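PDB 4H17: hydrolase, isochorismatase family from Pseudomonas putida KT2440, which probably acts as a hydrolase of the isochorismatase family, built on a Rossmann-like fold. Local coordinates for residues Ile28-Lys33 and His134-Thr139; Lys33-Leu36 and Lys41-Gly44; Val49-Arg54 and Val154-Ala159; Arg161-Lys166 and Ala173-Cys178. All blocks are in the same frame, centred on the assembly; numbering follows the deposited sequence.

Interaction 1: residues Ile28-Lys33 and His134-Thr139. With SO4 (sulfate ion), chain C.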
loop_
_atom_site.group_PDB
_atom_site.type_symbol
_atom_site.label_atom_id
_atom_site.label_comp_id
_atom_site.label_asym_id
_atom_site.label_seq_id
_atom_site.Cartn_x
_atom_site.Cartn_y
_atom_site.Cartn_z
ATOM N N ILE A 28 15.067 -8.982 -2.461
ATOM C CA ILE A 28 15.475 -7.803 -3.216
ATOM C C ILE A 28 14.479 -7.636 -4.360
ATOM O O ILE A 28 14.407 -8.467 -5.268
ATOM C CB ILE A 28 16.887 -7.950 -3.804
ATOM C CG1 ILE A 28 17.874 -8.281 -2.689
ATOM C CG2 ILE A 28 17.301 -6.659 -4.530
ATOM C CD1 ILE A 28 19.269 -8.580 -3.161
ATOM N N ILE A 29 13.728 -6.550 -4.314
ATOM C CA ILE A 29 12.631 -6.310 -5.272
ATOM C C ILE A 29 13.069 -5.385 -6.399
ATOM O O ILE A 29 13.416 -4.196 -6.194
ATOM C CB ILE A 29 11.413 -5.745 -4.539
ATOM C CG1 ILE A 29 10.882 -6.766 -3.531
ATOM C CG2 ILE A 29 10.321 -5.357 -5.509
ATOM C CD1 ILE A 29 9.753 -6.299 -2.628
ATOM N N ASP A 30 13.105 -5.936 -7.619
ATOM C CA ASP A 30 13.152 -5.156 -8.837
ATOM C C ASP A 30 14.453 -4.381 -9.026
ATOM O O ASP A 30 14.413 -3.231 -9.428
ATOM C CB ASP A 30 11.942 -4.208 -8.951
ATOM C CG ASP A 30 10.592 -4.947 -8.953
ATOM O OD1 ASP A 30 10.527 -6.159 -9.306
ATOM O OD2 ASP A 30 9.592 -4.252 -8.643
ATOM N N ALA A 31 15.593 -4.991 -8.707
ATOM C CA ALA A 31 16.873 -4.271 -8.840
ATOM C C ALA A 31 17.325 -4.330 -10.307
ATOM O O ALA A 31 18.284 -5.018 -10.692
ATOM C CB ALA A 31 17.891 -4.830 -7.864
ATOM N N GLN A 32 16.596 -3.577 -11.130
ATOM C CA GLN A 32 16.719 -3.638 -12.586
ATOM C C GLN A 32 17.109 -2.309 -13.226
ATOM O O GLN A 32 16.874 -1.244 -12.681
ATOM C CB GLN A 32 15.432 -4.117 -13.206
ATOM C CG GLN A 32 15.032 -5.501 -12.754
ATOM C CD GLN A 32 13.711 -5.893 -13.318
ATOM O OE1 GLN A 32 12.654 -5.774 -12.656
ATOM N NE2 GLN A 32 13.741 -6.415 -14.564
ATOM N N LYS A 33 17.685 -2.408 -14.428
ATOM C CA LYS A 33 18.273 -1.236 -15.095
ATOM C C LYS A 33 17.234 -0.169 -15.571
ATOM O O LYS A 33 17.584 1.020 -15.740
ATOM C CB LYS A 33 19.175 -1.664 -16.258
ATOM C CG LYS A 33 20.386 -2.474 -15.899
ATOM C CD LYS A 33 21.287 -2.692 -17.116
ATOM C CE LYS A 33 22.574 -3.375 -16.761
ATOM N NZ LYS A 33 23.316 -3.687 -18.005
ATOM N N HIS A 134 7.036 2.964 -3.161
ATOM C CA HIS A 134 5.585 3.231 -2.996
ATOM C C HIS A 134 4.699 2.208 -3.720
ATOM O O HIS A 134 3.486 2.194 -3.532
ATOM C CB HIS A 134 5.195 4.640 -3.445
ATOM C CG HIS A 134 5.348 4.856 -4.905
ATOM N ND1 HIS A 134 6.574 5.003 -5.505
ATOM C CD2 HIS A 134 4.439 4.878 -5.907
ATOM C CE1 HIS A 134 6.423 5.106 -6.809
ATOM N NE2 HIS A 134 5.134 5.078 -7.075
ATOM N N SER A 135 5.293 1.416 -4.613
ATOM C CA SER A 135 4.524 0.580 -5.540
ATOM C C SER A 135 4.773 -0.913 -5.270
ATOM O O SER A 135 4.146 -1.468 -4.388
ATOM C CB SER A 135 4.769 1.011 -6.996
ATOM O OG SER A 135 4.080 0.173 -7.893
ATOM N N SER A 136 5.776 -1.546 -5.901
ATOM C CA SER A 136 5.994 -2.989 -5.643
ATOM C C SER A 136 6.443 -3.314 -4.196
ATOM O O SER A 136 6.047 -4.329 -3.640
ATOM C CB SER A 136 6.992 -3.659 -6.623
ATOM O OG SER A 136 6.414 -3.852 -7.904
ATOM N N VAL A 137 7.212 -2.427 -3.580
ATOM C CA VAL A 137 7.742 -2.699 -2.243
ATOM C C VAL A 137 6.592 -2.602 -1.224
ATOM O O VAL A 137 6.296 -3.569 -0.528
ATOM C CB VAL A 137 8.889 -1.743 -1.881
ATOM C CG1 VAL A 137 9.329 -1.958 -0.462
ATOM C CG2 VAL A 137 10.101 -1.945 -2.794
ATOM N N SER A 138 5.935 -1.436 -1.223
ATOM C CA SER A 138 4.784 -1.208 -0.347
ATOM C C SER A 138 3.743 -2.305 -0.508
ATOM O O SER A 138 3.257 -2.889 0.506
ATOM C CB SER A 138 4.159 0.164 -0.630
ATOM O OG SER A 138 3.070 0.345 0.264
ATOM N N THR A 139 3.427 -2.660 -1.751
ATOM C CA THR A 139 2.382 -3.654 -1.997
ATOM C C THR A 139 2.801 -5.025 -1.479
ATOM O O THR A 139 2.017 -5.707 -0.810
ATOM C CB THR A 139 2.030 -3.738 -3.455
ATOM O OG1 THR A 139 1.696 -2.450 -3.934
ATOM C CG2 THR A 139 0.882 -4.710 -3.668
HETATM S S SO4 C . 7.222 -0.800 -9.451
HETATM O O1 SO4 C . 7.356 -2.257 -9.664
HETATM O O2 SO4 C . 7.354 -0.462 -8.056
HETATM O O3 SO4 C . 5.853 -0.419 -9.874
HETATM O O4 SO4 C . 8.127 -0.017 -10.312
#

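Interaction 2: residues Lys33-Leu36 and Lys41-Gly44. With EDO (1,2-ethanediol), chain H; SO4 (sulfate ion), chain C.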
loop_
_atom_site.group_PDB
_atom_site.type_symbol
_atom_site.label_atom_id
_atom_site.label_comp_id
_atom_site.label_asym_id
_atom_site.label_seq_id
_atom_site.Cartn_x
_atom_site.Cartn_y
_atom_site.Cartn_z
ATOM N N LYS A 33 17.685 -2.408 -14.428
ATOM C CA LYS A 33 18.273 -1.236 -15.095
ATOM C C LYS A 33 17.234 -0.169 -15.571
ATOM O O LYS A 33 17.584 1.020 -15.740
ATOM C CB LYS A 33 19.175 -1.664 -16.258
ATOM C CG LYS A 33 20.386 -2.474 -15.899
ATOM C CD LYS A 33 21.287 -2.692 -17.116
ATOM C CE LYS A 33 22.574 -3.375 -16.761
ATOM N NZ LYS A 33 23.316 -3.687 -18.005
ATOM N N GLU A 34 15.968 -0.568 -15.728
ATOM C CA GLU A 34 14.872 0.341 -16.027
ATOM C C GLU A 34 14.928 1.579 -15.141
ATOM O O GLU A 34 14.690 2.685 -15.617
ATOM C CB GLU A 34 13.538 -0.379 -15.825
ATOM C CG GLU A 34 12.319 0.486 -16.088
ATOM C CD GLU A 34 12.085 0.838 -17.548
ATOM O OE1 GLU A 34 12.085 -0.072 -18.406
ATOM O OE2 GLU A 34 11.886 2.022 -17.875
ATOM N N TYR A 35 15.340 1.397 -13.889
ATOM C CA TYR A 35 15.282 2.458 -12.907
ATOM C C TYR A 35 16.477 3.405 -12.934
ATOM O O TYR A 35 16.564 4.299 -12.051
ATOM C CB TYR A 35 15.123 1.865 -11.518
ATOM C CG TYR A 35 13.863 1.082 -11.282
ATOM C CD1 TYR A 35 12.606 1.678 -11.455
ATOM C CD2 TYR A 35 13.906 -0.264 -10.883
ATOM C CE1 TYR A 35 11.453 0.958 -11.206
ATOM C CE2 TYR A 35 12.743 -0.976 -10.655
ATOM C CZ TYR A 35 11.537 -0.372 -10.814
ATOM O OH TYR A 35 10.490 -1.236 -10.499
ATOM N N LEU A 36 17.449 3.158 -13.831
ATOM C CA LEU A 36 18.680 3.976 -13.836
ATOM C C LEU A 36 18.626 5.124 -14.862
ATOM O O LEU A 36 19.504 6.003 -14.885
ATOM C CB LEU A 36 19.880 3.074 -14.102
ATOM C CG LEU A 36 20.227 1.925 -13.151
ATOM C CD1 LEU A 36 21.444 1.096 -13.566
ATOM C CD2 LEU A 36 20.398 2.424 -11.735
ATOM N N LYS A 41 13.586 6.718 -13.935
ATOM C CA LYS A 41 14.842 6.903 -13.239
ATOM C C LYS A 41 14.539 7.286 -11.803
ATOM O O LYS A 41 13.806 8.273 -11.594
ATOM C CB LYS A 41 15.669 8.024 -13.884
ATOM C CG LYS A 41 17.011 8.241 -13.254
ATOM C CD LYS A 41 17.676 9.489 -13.840
ATOM C CE LYS A 41 19.035 9.716 -13.190
ATOM N NZ LYS A 41 20.016 10.351 -14.122
ATOM N N LEU A 42 15.106 6.563 -10.827
ATOM C CA LEU A 42 14.776 6.791 -9.419
ATOM C C LEU A 42 15.768 7.747 -8.816
ATOM O O LEU A 42 16.863 7.941 -9.377
ATOM C CB LEU A 42 14.661 5.518 -8.602
ATOM C CG LEU A 42 13.674 4.517 -9.221
ATOM C CD1 LEU A 42 13.632 3.259 -8.353
ATOM C CD2 LEU A 42 12.251 5.031 -9.413
ATOM N N SER A 43 15.388 8.335 -7.685
ATOM C CA SER A 43 16.242 9.299 -7.001
ATOM C C SER A 43 17.028 8.633 -5.900
ATOM O O SER A 43 16.538 7.729 -5.247
ATOM C CB SER A 43 15.425 10.440 -6.391
ATOM O OG SER A 43 14.739 11.157 -7.380
ATOM N N GLY A 44 18.259 9.095 -5.704
ATOM C CA GLY A 44 19.113 8.503 -4.683
ATOM C C GLY A 44 19.513 7.061 -4.988
ATOM O O GLY A 44 19.731 6.278 -4.059
HETATM C C1 EDO H . 14.805 9.331 -1.999
HETATM O O1 EDO H . 15.787 9.888 -2.892
HETATM C C2 EDO H . 14.625 7.865 -2.387
HETATM O O2 EDO H . 14.119 7.709 -3.714
HETATM S S SO4 C . 7.222 -0.800 -9.451
HETATM O O1 SO4 C . 7.356 -2.257 -9.664
HETATM O O2 SO4 C . 7.354 -0.462 -8.056
HETATM O O3 SO4 C . 5.853 -0.419 -9.874
HETATM O O4 SO4 C . 8.127 -0.017 -10.312
#

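Interaction 3: residues Val49-Arg54 and Val154-Ala159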
loop_
_atom_site.group_PDB
_atom_site.type_symbol
_atom_site.label_atom_id
_atom_site.label_comp_id
_atom_site.label_asym_id
_atom_site.label_seq_id
_atom_site.Cartn_x
_atom_site.Cartn_y
_atom_site.Cartn_z
ATOM N N VAL A 49 21.551 1.458 -4.246
ATOM C CA VAL A 49 22.212 0.301 -4.848
ATOM C C VAL A 49 23.429 -0.137 -4.037
ATOM O O VAL A 49 23.617 -1.311 -3.810
ATOM C CB VAL A 49 22.618 0.571 -6.316
ATOM C CG1 VAL A 49 23.503 -0.526 -6.900
ATOM C CG2 VAL A 49 21.386 0.746 -7.174
ATOM N N ALA A 50 24.225 0.822 -3.562
ATOM C CA ALA A 50 25.367 0.466 -2.726
ATOM C C ALA A 50 24.883 -0.278 -1.470
ATOM O O ALA A 50 25.525 -1.229 -1.019
ATOM C CB ALA A 50 26.160 1.715 -2.358
ATOM N N ASN A 51 23.733 0.126 -0.919
ATOM C CA ASN A 51 23.193 -0.554 0.272
ATOM C C ASN A 51 22.621 -1.939 -0.009
ATOM O O ASN A 51 22.825 -2.845 0.781
ATOM C CB ASN A 51 22.232 0.331 1.047
ATOM C CG ASN A 51 22.947 1.371 1.877
ATOM O OD1 ASN A 51 24.020 1.119 2.448
ATOM N ND2 ASN A 51 22.354 2.549 1.991
ATOM N N ILE A 52 21.998 -2.125 -1.175
ATOM C CA ILE A 52 21.549 -3.461 -1.562
ATOM C C ILE A 52 22.798 -4.372 -1.672
ATOM O O ILE A 52 22.820 -5.514 -1.224
ATOM C CB ILE A 52 20.682 -3.435 -2.849
ATOM C CG1 ILE A 52 19.383 -2.692 -2.585
ATOM C CG2 ILE A 52 20.418 -4.866 -3.275
ATOM C CD1 ILE A 52 18.527 -2.433 -3.793
ATOM N N ALA A 53 23.883 -3.841 -2.240
ATOM C CA ALA A 53 25.073 -4.608 -2.401
ATOM C C ALA A 53 25.635 -5.004 -1.039
ATOM O O ALA A 53 26.065 -6.109 -0.857
ATOM C CB ALA A 53 26.106 -3.864 -3.233
ATOM N N ARG A 54 25.562 -4.078 -0.070
ATOM C CA ARG A 54 26.000 -4.381 1.298
ATOM C C ARG A 54 25.150 -5.480 1.918
ATOM O O ARG A 54 25.697 -6.375 2.578
ATOM C CB ARG A 54 25.995 -3.143 2.189
ATOM C CG ARG A 54 26.998 -2.108 1.751
ATOM C CD ARG A 54 26.990 -0.865 2.624
ATOM N NE ARG A 54 28.024 0.057 2.147
ATOM C CZ ARG A 54 27.821 1.238 1.557
ATOM N NH1 ARG A 54 26.601 1.735 1.370
ATOM N NH2 ARG A 54 28.857 1.972 1.180
ATOM N N VAL A 154 14.202 -1.960 4.487
ATOM C CA VAL A 154 15.487 -1.260 4.624
ATOM C C VAL A 154 15.382 0.058 3.877
ATOM O O VAL A 154 15.443 0.099 2.651
ATOM C CB VAL A 154 16.663 -2.079 4.094
ATOM C CG1 VAL A 154 17.982 -1.386 4.388
ATOM C CG2 VAL A 154 16.620 -3.467 4.687
ATOM N N GLU A 155 15.184 1.143 4.631
ATOM C CA GLU A 155 14.705 2.394 4.031
ATOM C C GLU A 155 15.735 3.055 3.110
ATOM O O GLU A 155 15.383 3.757 2.164
ATOM C CB GLU A 155 14.289 3.394 5.116
ATOM C CG GLU A 155 15.399 3.702 6.095
ATOM C CD GLU A 155 14.891 4.420 7.322
ATOM O OE1 GLU A 155 13.975 5.269 7.165
ATOM O OE2 GLU A 155 15.408 4.128 8.427
ATOM N N ASP A 156 17.008 2.812 3.383
ATOM C CA ASP A 156 18.103 3.380 2.577
ATOM C C ASP A 156 18.660 2.410 1.524
ATOM O O ASP A 156 19.619 2.699 0.823
ATOM C CB ASP A 156 19.193 4.003 3.474
ATOM C CG ASP A 156 19.844 3.002 4.407
ATOM O OD1 ASP A 156 19.516 1.804 4.376
ATOM O OD2 ASP A 156 20.708 3.443 5.202
ATOM N N ALA A 157 17.931 1.316 1.343
ATOM C CA ALA A 157 18.190 0.319 0.291
ATOM C C ALA A 157 16.944 0.209 -0.597
ATOM O O ALA A 157 16.656 -0.850 -1.191
ATOM C CB ALA A 157 18.530 -1.007 0.894
ATOM N N SER A 158 16.208 1.300 -0.663
ATOM C CA SER A 158 14.963 1.382 -1.439
ATOM C C SER A 158 14.867 2.809 -1.954
ATOM O O SER A 158 15.484 3.743 -1.389
ATOM C CB SER A 158 13.780 0.963 -0.568
ATOM O OG SER A 158 12.515 1.102 -1.266
ATOM N N ALA A 159 14.110 3.020 -3.024
ATOM C CA ALA A 159 13.986 4.316 -3.614
ATOM C C ALA A 159 12.726 4.456 -4.401
ATOM O O ALA A 159 12.061 3.471 -4.746
ATOM C CB ALA A 159 15.188 4.617 -4.508
#

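Interaction 4: residues Arg161-Lys166 and Ala173-Cys178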
loop_
_atom_site.group_PDB
_atom_site.type_symbol
_atom_site.label_atom_id
_atom_site.label_comp_id
_atom_site.label_asym_id
_atom_site.label_seq_id
_atom_site.Cartn_x
_atom_site.Cartn_y
_atom_site.Cartn_z
ATOM N N ARG A 161 10.665 7.759 -7.141
ATOM C CA ARG A 161 10.839 8.925 -8.019
ATOM C C ARG A 161 9.859 10.061 -7.678
ATOM O O ARG A 161 8.927 9.899 -6.877
ATOM C CB ARG A 161 10.720 8.489 -9.456
ATOM C CG ARG A 161 9.284 8.178 -9.905
ATOM C CD ARG A 161 9.213 7.592 -11.314
ATOM N NE ARG A 161 7.910 7.828 -11.969
ATOM C CZ ARG A 161 6.767 7.214 -11.665
ATOM N NH1 ARG A 161 6.717 6.272 -10.720
ATOM N NH2 ARG A 161 5.673 7.560 -12.332
ATOM N N ASP A 162 10.117 11.243 -8.247
ATOM C CA ASP A 162 9.182 12.338 -8.177
ATOM C C ASP A 162 7.840 11.898 -8.719
ATOM O O ASP A 162 7.765 11.330 -9.819
ATOM C CB ASP A 162 9.643 13.542 -9.012
ATOM C CG ASP A 162 10.881 14.260 -8.470
ATOM O OD1 ASP A 162 11.430 13.909 -7.436
ATOM O OD2 ASP A 162 11.297 15.231 -9.136
ATOM N N LEU A 163 6.759 12.203 -8.008
ATOM C CA LEU A 163 5.407 11.908 -8.522
ATOM C C LEU A 163 4.529 13.114 -8.722
ATOM O O LEU A 163 4.676 14.146 -8.033
ATOM C CB LEU A 163 4.647 10.944 -7.611
ATOM C CG LEU A 163 5.288 9.587 -7.356
ATOM C CD1 LEU A 163 4.484 8.809 -6.329
ATOM C CD2 LEU A 163 5.475 8.821 -8.625
ATOM N N ALA A 164 3.661 13.017 -9.725
ATOM C CA ALA A 164 2.643 14.014 -9.947
ATOM C C ALA A 164 1.590 14.017 -8.862
ATOM O O ALA A 164 1.120 12.986 -8.453
ATOM C CB ALA A 164 1.981 13.816 -11.289
ATOM N N PHE A 165 1.205 15.211 -8.452
ATOM C CA PHE A 165 -0.034 15.444 -7.722
ATOM C C PHE A 165 -0.749 16.574 -8.478
ATOM O O PHE A 165 -0.377 17.777 -8.422
ATOM C CB PHE A 165 0.227 15.786 -6.249
ATOM C CG PHE A 165 -1.009 16.016 -5.499
ATOM C CD1 PHE A 165 -1.787 14.931 -5.144
ATOM C CD2 PHE A 165 -1.469 17.294 -5.264
ATOM C CE1 PHE A 165 -2.999 15.117 -4.524
ATOM C CE2 PHE A 165 -2.695 17.483 -4.644
ATOM C CZ PHE A 165 -3.454 16.382 -4.276
ATOM N N LYS A 166 -1.736 16.190 -9.269
ATOM C CA LYS A 166 -2.432 17.127 -10.147
ATOM C C LYS A 166 -1.423 17.824 -11.061
ATOM O O LYS A 166 -0.546 17.155 -11.589
ATOM C CB LYS A 166 -3.347 18.064 -9.352
ATOM C CG LYS A 166 -4.307 17.252 -8.500
ATOM C CD LYS A 166 -5.310 18.096 -7.744
ATOM C CE LYS A 166 -6.111 17.284 -6.708
ATOM N NZ LYS A 166 -7.303 16.608 -7.311
ATOM N N ALA A 173 11.984 12.349 -2.378
ATOM C CA ALA A 173 12.306 12.246 -0.955
ATOM C C ALA A 173 11.069 12.309 -0.086
ATOM O O ALA A 173 11.011 11.648 0.962
ATOM C CB ALA A 173 13.314 13.324 -0.528
ATOM N N GLN A 174 10.107 13.129 -0.502
ATOM C CA GLN A 174 8.899 13.375 0.300
ATOM C C GLN A 174 8.008 12.138 0.160
ATOM O O GLN A 174 7.493 11.599 1.152
ATOM C CB GLN A 174 8.178 14.620 -0.126
ATOM C CG GLN A 174 8.843 15.866 0.377
ATOM C CD GLN A 174 8.120 17.105 -0.045
ATOM O OE1 GLN A 174 6.889 17.154 -0.031
ATOM N NE2 GLN A 174 8.885 18.142 -0.389
ATOM N N ILE A 175 7.879 11.645 -1.070
ATOM C CA ILE A 175 7.149 10.386 -1.248
ATOM C C ILE A 175 7.756 9.265 -0.400
ATOM O O ILE A 175 7.059 8.511 0.233
ATOM C CB ILE A 175 7.160 9.918 -2.716
ATOM C CG1 ILE A 175 6.488 10.936 -3.640
ATOM C CG2 ILE A 175 6.536 8.530 -2.812
ATOM C CD1 ILE A 175 5.038 11.263 -3.361
ATOM N N HIS A 176 9.072 9.116 -0.478
ATOM C CA HIS A 176 9.748 8.035 0.200
ATOM C C HIS A 176 9.598 8.135 1.752
ATOM O O HIS A 176 9.286 7.162 2.406
ATOM C CB HIS A 176 11.192 7.982 -0.250
ATOM C CG HIS A 176 11.904 6.738 0.171
ATOM N ND1 HIS A 176 11.600 5.502 -0.342
ATOM C CD2 HIS A 176 12.912 6.539 1.056
ATOM C CE1 HIS A 176 12.391 4.592 0.190
ATOM N NE2 HIS A 176 13.206 5.199 1.034
ATOM N N GLN A 177 9.773 9.323 2.296
ATOM C CA GLN A 177 9.632 9.552 3.739
ATOM C C GLN A 177 8.213 9.264 4.180
ATOM O O GLN A 177 8.010 8.625 5.186
ATOM C CB GLN A 177 10.008 10.980 4.134
ATOM N N CYS A 178 7.231 9.733 3.409
ATOM C CA CYS A 178 5.855 9.443 3.765
ATOM C C CYS A 178 5.597 7.941 3.738
ATOM O O CYS A 178 4.992 7.382 4.662
ATOM C CB CYS A 178 4.891 10.229 2.865
ATOM S SG CYS A 178 4.885 12.039 3.170
#

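Interaction 1: residues Ile28-Lys33 and His134-Thr139
S136 OG is gripped from several sides at once: it donates to sulfate O1 over 2.6 Å, bonds to K103 NZ, and lies 3.3 Å from D30 OD2, the carboxylate oxygen that reaches across from the end of strand 24-29. S136 CB points at that strand, and the hydroxyl turns back beside its own backbone N (chi1 -74°), which lets OG and the amide N work on the same anion. S136 N donates to sulfate O2 at 2.9 Å, nearly straight at 165°, while S135 OG takes O3 at 2.7 Å. Y35 OH, H71 NE2 and M132 N complete the hydrogen-bonded cage, in which the sulfate, probably from the crystallisation liquor, sits at the start of helix 133-146.

Next to the polar cluster the contact turns greasy. I29 lays CG2 3.9 Å from S136 CB and sends CD1 to V137 CA at 4.1 Å, and the CG2 methyls of I29 and V137 are in looser contact at 4.4 Å. The helix has a wide pi-type turn at 134-137; just after it T139 OG1 reaches S135 O at 2.7 Å from above the carbonyl plane and joins T139 N on the same acceptor. R142 of the second subunit also bonds to T139 OG1, and N186 of that subunit to S135 OG.

D30, K103 and S136 gathered round an anion at the strand ends are consistent with the Asp-Lys-Cys active site of isochorismatase-like hydrolases, S136 probably standing in the place of the cysteine.

Interaction 2: residues Lys33-Leu36 and Lys41-Gly44
Y35 and L42 share the same first torsion, CG beside the backbone N and anti to the carbonyl carbon (chi1 -63° for Y35, -54° for L42), and the two side chains lie side by side, pointing the same way. With its chain extended, L42 brings CD1 to 3.6 Å from Y35 CD1, meeting the ring obliquely, while L42 CG nestles against Y35 CB at 3.8 Å. The backbones are tied together as well. L42 N donates to Y35 O over 3.0 Å at 158°, tilted from the carbonyl plane, and the same oxygen receives a CA-H...O contact from K41 CA. K41 itself leads away from the contact, but its CG passes 3.7 Å from L36 O.

These bonds fold back the connection between strand 24-29 and helix 45-61 of the Rossmann-like domain: a 3-10 turn at 33-35 opens the loop, and G44, at the N-cap position, ends it. The loop delivers a side chain to the anion pocket. Y35 OH donates to sulfate O4 at 2.7 Å, with that oxygen in the plane of the ring at its edge, and F79 packs edge-to-face with the same ring. Exchanging Y35 for an alanine removes ring and hydroxyl, and would probably leave sulfate O4 without this donor and open a gap beside L42 CD1.

Farther along, 1,2-ethanediol, probably from the crystallisation liquor, docks on the loop: its O2 donates to S43 O at 2.9 Å and is backed by a weak bond from O1. The diol also bonds to T160 N, and S43 has a backbone hydrogen bond to T160.

Interaction 3: residues Val49-Arg54 and Val154-Ala159
The N51 amide reaches D156 with its ND2 end, the two side chains crossing at about a right angle and the planes of amide and carboxylate 32° apart. N51 ND2 donates to D156 O at 3.0 Å, a bond of 166° that lies in the amide plane but arrives well above the plane of the carbonyl. D156 CG sits 3.5 Å from the same ND2, while the carboxylate spends OD1 on T193 OG1. The other end of the amide is held from within the helix: R54 NH1 donates to N51 OD1 over 2.9 Å, with N51 at the edge of the guanidinium and near its plane, and also forms a salt bridge with E47. Gripped at both ends, the amide is probably fixed in its rotation.

Under the polar bond, A157 CB points at the helix and is met by N51 CB at 3.9 Å and I52 CG1 at 4.0 Å. I52 CG1 also runs 3.6 Å from A157 O. The corner it packs on is a type I turn, V154 to A157, that interrupts strand 150-159.

Helix 45-61 thus lies over one face of the parallel sheet, with I52 also touching I28 of strand 24-29 and F131 of strand 125-131, and L55 touching V154 and A157.

Interaction 4: residues Arg161-Lys166 and Ala173-Cys178
L163 and I175 point at each other's segment and pack the first strand of a small antiparallel hairpin, 163-165 with 168-170, against helix 172-186 at the dimer interface. The hairpin springs from the loop after strand 150-159 and leads straight into that helix. The apolar part rests on these two residues. Their side chains cross at about a right angle, with L163 CD1 as the touching methyl: it stands 3.9 Å from I175 CD1, 4.0 Å from CG1 and 4.1 Å from CG2. I175 manages this by bending twice, CG1 beside the backbone N (chi1 -61°) and CD1 folded over in turn (chi2 -60°), which gives the side chain a compact shape. R161 O approaches I175 CG1 at 4.2 Å. I170 of the hairpin's second strand touches I175, and H134 touches L163. Cutting I175 back to an alanine takes away all three outer carbons and would probably leave L163 CD1 without its mate on the helix and a gap behind the hairpin.

The polar bonds lie around this core. D162 OD1 accepts from A172 N at the start of the helix, and L163 pairs through its backbone with I170. Farther along the helix, H176 bonds to S133 OG and E155 O.

Ionic partners come from the second subunit: R161 NH2 forms a salt bridge with D185 and a hydrogen bond with T6 O there, while K166 NZ pairs with E155 of that chain. Packing reaches the charged group too: the R161 guanidinium carries L163 CD2 on one face, 3.5 Å above its plane toward the rim.

Interactions 1 and 2 share K33 and the sulfate: a buried, polar pocket at the strand ends, supplied by a helix start in one and by a partly exposed loop in the other. Interactions 1 and 3 reach the same parallel sheet through different helices, and I28 touches I52 between them; both are buried, but of these two only interaction 3 has a direct hydrogen bond between its segments. Interaction 4 lies farther out, about 17 Å from the chain centre to its own centre, yet is buried and mainly apolar where its segments meet, with charges turned to the second subunit. H134 touches I175, S43 O packs on A159, and L42 packs on R161, knitting the four together.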